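Local coordinates for OTU domain-containing protein wMelOTU (Wolbachia pipientis wMel, PDB 6W9O) that probably cleaves ubiquitin from modified proteins, as a bacterial effector deubiquitinase of the OTU cysteine protease family, at residues K85-P88 / K89-N93. Sequence-based numbering, arbitrary orientation.
Sequences KNPP and KWFTN
Pro88 O accepts the backbone N-H of Phe91 at 3.1 Å (N to O), the donor lying 38° above the carbonyl plane, an i to i+3 bond that opens the first turn of helix 89-95, before the regular i to i+4 hydrogen bond from Asn93 N to Lys89 O, 2.8 Å. With Pro88 at the N-cap position, its side chain can offer no hydrogen bond to the amides of that turn; its ring packs on the helix instead. Pro88 and Trp90 run side by side in the same direction, and Pro88 CG meets the pyrrole part of the indole, 3.6 Å from Trp90 CD1. Trp90 has CG between its backbone N and carbonyl carbon (chi1 77°), which brings the indole alongside the proline ring; Phe91 CB sits over the centre of one indole face, 3.9 Å above its plane.

Pro87 and Pro88 end the four-residue linker between helices 72-84 and 89-95 of the OTU-like cysteine protease domain. Pro87 CB reaches Phe91 CD1 at 3.7 Å, approaching the ring obliquely. Phe91 CG is anti to the backbone N (chi1 172°), which carries the ring toward Pro87. The buried phenyl group also packs edge-to-face with Phe82 of helix 72-84 and Tyr113 of helix 105-116, with Val128 and Ile132 of helix 126-137 also against it. A water donates to Pro87 O at 2.9 Å and is hydrogen-bonded to Thr92 OG1 at 3.0 Å, bridging the linker to the helix.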
ATOM      1  N   LYS A  85      -7.430  -5.816 -17.700  1.00 23.61           N
ATOM      2  CA  LYS A  85      -7.566  -7.272 -17.884  1.00 23.54           C
ATOM      3  C   LYS A  85      -8.826  -7.811 -17.197  1.00 24.25           C
ATOM      4  O   LYS A  85      -8.738  -8.594 -16.235  1.00 22.89           O
ATOM      5  CB  LYS A  85      -6.304  -7.991 -17.337  1.00 24.96           C
ATOM      6  CG  LYS A  85      -5.046  -7.695 -18.178  1.00 29.20           C
ATOM      7  CD  LYS A  85      -3.802  -8.323 -17.546  1.00 33.15           C
ATOM      8  CE  LYS A  85      -2.531  -7.907 -18.288  1.00 38.02           C
ATOM      9  NZ  LYS A  85      -1.355  -8.540 -17.597  1.00 41.51           N
ATOM     10  N   ASN A  86      -9.982  -7.464 -17.767  1.00 25.23           N
ATOM     11  CA  ASN A  86     -11.294  -7.982 -17.297  1.00 27.96           C
ATOM     12  C   ASN A  86     -11.363  -7.886 -15.773  1.00 23.60           C
ATOM     13  O   ASN A  86     -11.493  -8.929 -15.123  1.00 25.03           O
ATOM     14  CB  ASN A  86     -11.480  -9.430 -17.755  1.00 33.27           C
ATOM     15  CG  ASN A  86     -12.854  -9.988 -17.458  1.00 52.17           C
ATOM     16  OD1 ASN A  86     -12.999 -11.184 -17.211  1.00 58.06           O
ATOM     17  ND2 ASN A  86     -13.866  -9.138 -17.487  1.00 55.31           N
ATOM     18  N   PRO A  87     -11.315  -6.676 -15.185  1.00 21.91           N
ATOM     19  CA  PRO A  87     -11.328  -6.537 -13.721  1.00 20.48           C
ATOM     20  C   PRO A  87     -12.655  -6.999 -13.138  1.00 21.47           C
ATOM     21  O   PRO A  87     -13.718  -6.842 -13.745  1.00 24.41           O
ATOM     22  CB  PRO A  87     -11.107  -5.033 -13.488  1.00 19.12           C
ATOM     23  CG  PRO A  87     -11.604  -4.384 -14.751  1.00 20.71           C
ATOM     24  CD  PRO A  87     -11.221  -5.378 -15.868  1.00 23.85           C
ATOM     25  N   PRO A  88     -12.608  -7.619 -11.963  1.00 18.41           N
ATOM     26  CA  PRO A  88     -13.835  -8.032 -11.269  1.00 19.47           C
ATOM     27  C   PRO A  88     -14.630  -6.826 -10.774  1.00 19.67           C
ATOM     28  O   PRO A  88     -14.157  -5.690 -10.719  1.00 19.70           O
ATOM     29  CB  PRO A  88     -13.307  -8.830 -10.088  1.00 21.03           C
ATOM     30  CG  PRO A  88     -11.932  -8.288  -9.832  1.00 33.22           C
ATOM     31  CD  PRO A  88     -11.384  -7.963 -11.220  1.00 25.98           C
ATOM     32  N   LYS A  89     -15.871  -7.126 -10.395  1.00 19.70           N
ATOM     33  CA  LYS A  89     -16.877  -6.092 -10.155  1.00 19.46           C
ATOM     34  C   LYS A  89     -16.534  -5.212  -8.967  1.00 20.26           C
ATOM     35  O   LYS A  89     -16.975  -4.055  -8.935  1.00 21.39           O
ATOM     36  CB  LYS A  89     -18.260  -6.737 -10.005  1.00 20.66           C
ATOM     37  CG  LYS A  89     -18.796  -7.205 -11.336  1.00 22.93           C
ATOM     38  CD  LYS A  89     -20.017  -8.084 -11.167  1.00 26.05           C
ATOM     39  CE  LYS A  89     -20.590  -8.511 -12.527  1.00 31.86           C
ATOM     40  NZ  LYS A  89     -21.937  -9.170 -12.454  1.00 36.81           N
ATOM     41  N   TRP A  90     -15.800  -5.707  -7.977  1.00 17.97           N
ATOM     42  CA  TRP A  90     -15.450  -4.818  -6.861  1.00 17.64           C
ATOM     43  C   TRP A  90     -14.785  -3.552  -7.379  1.00 21.82           C
ATOM     44  O   TRP A  90     -15.029  -2.438  -6.882  1.00 19.39           O
ATOM     45  CB  TRP A  90     -14.571  -5.513  -5.806  1.00 17.50           C
ATOM     46  CG  TRP A  90     -13.118  -5.674  -6.156  1.00 16.11           C
ATOM     47  CD1 TRP A  90     -12.509  -6.823  -6.623  1.00 17.49           C
ATOM     48  CD2 TRP A  90     -12.097  -4.696  -6.035  1.00 15.38           C
ATOM     49  NE1 TRP A  90     -11.196  -6.581  -6.844  1.00 15.58           N
ATOM     50  CE2 TRP A  90     -10.896  -5.281  -6.494  1.00 16.06           C
ATOM     51  CE3 TRP A  90     -12.088  -3.348  -5.645  1.00 16.22           C
ATOM     52  CZ2 TRP A  90      -9.668  -4.581  -6.512  1.00 14.78           C
ATOM     53  CZ3 TRP A  90     -10.892  -2.640  -5.683  1.00 17.84           C
ATOM     54  CH2 TRP A  90      -9.673  -3.259  -6.096  1.00 15.50           C
ATOM     55  N   PHE A  91     -13.963  -3.692  -8.411  1.00 16.95           N
ATOM     56  CA  PHE A  91     -13.131  -2.594  -8.863  1.00 16.32           C
ATOM     57  C   PHE A  91     -13.961  -1.600  -9.625  1.00 21.15           C
ATOM     58  O   PHE A  91     -13.895  -0.398  -9.336  1.00 20.79           O
ATOM     59  CB  PHE A  91     -11.990  -3.157  -9.747  1.00 17.48           C
ATOM     60  CG  PHE A  91     -11.189  -2.084 -10.425  1.00 15.50           C
ATOM     61  CD1 PHE A  91     -11.409  -1.744 -11.756  1.00 17.86           C
ATOM     62  CD2 PHE A  91     -10.259  -1.406  -9.678  1.00 15.64           C
ATOM     63  CE1 PHE A  91     -10.644  -0.710 -12.354  1.00 18.06           C
ATOM     64  CE2 PHE A  91      -9.465  -0.370 -10.262  1.00 15.40           C
ATOM     65  CZ  PHE A  91      -9.679  -0.038 -11.573  1.00 15.79           C
ATOM     66  N   THR A  92     -14.732  -2.066 -10.602  1.00 19.31           N
ATOM     67  CA  THR A  92     -15.584  -1.134 -11.332  1.00 20.62           C
ATOM     68  C   THR A  92     -16.604  -0.501 -10.401  1.00 26.65           C
ATOM     69  O   THR A  92     -16.924   0.688 -10.555  1.00 31.60           O
ATOM     70  CB  THR A  92     -16.230  -1.839 -12.523  1.00 23.80           C
ATOM     71  OG1 THR A  92     -16.891  -3.058 -12.113  1.00 28.40           O
ATOM     72  CG2 THR A  92     -15.179  -2.214 -13.540  1.00 29.33           C
ATOM     73  N   ASN A  93     -17.081  -1.250  -9.401  1.00 24.64           N
ATOM     74  CA  ASN A  93     -18.023  -0.679  -8.428  1.00 26.55           C
ATOM     75  C   ASN A  93     -17.354   0.443  -7.630  1.00 27.09           C
ATOM     76  O   ASN A  93     -18.002   1.416  -7.235  1.00 29.36           O
ATOM     77  CB  ASN A  93     -18.488  -1.742  -7.420  1.00 28.33           C
ATOM     78  CG  ASN A  93     -19.477  -2.787  -8.004  1.00 32.11           C
ATOM     79  OD1 ASN A  93     -20.021  -2.630  -9.086  1.00 35.94           O
ATOM     80  ND2 ASN A  93     -19.681  -3.871  -7.257  1.00 36.16           N
TER
HETATM   81  O   HOH W   1     -16.270  -5.506 -13.714  1.00 34.38           O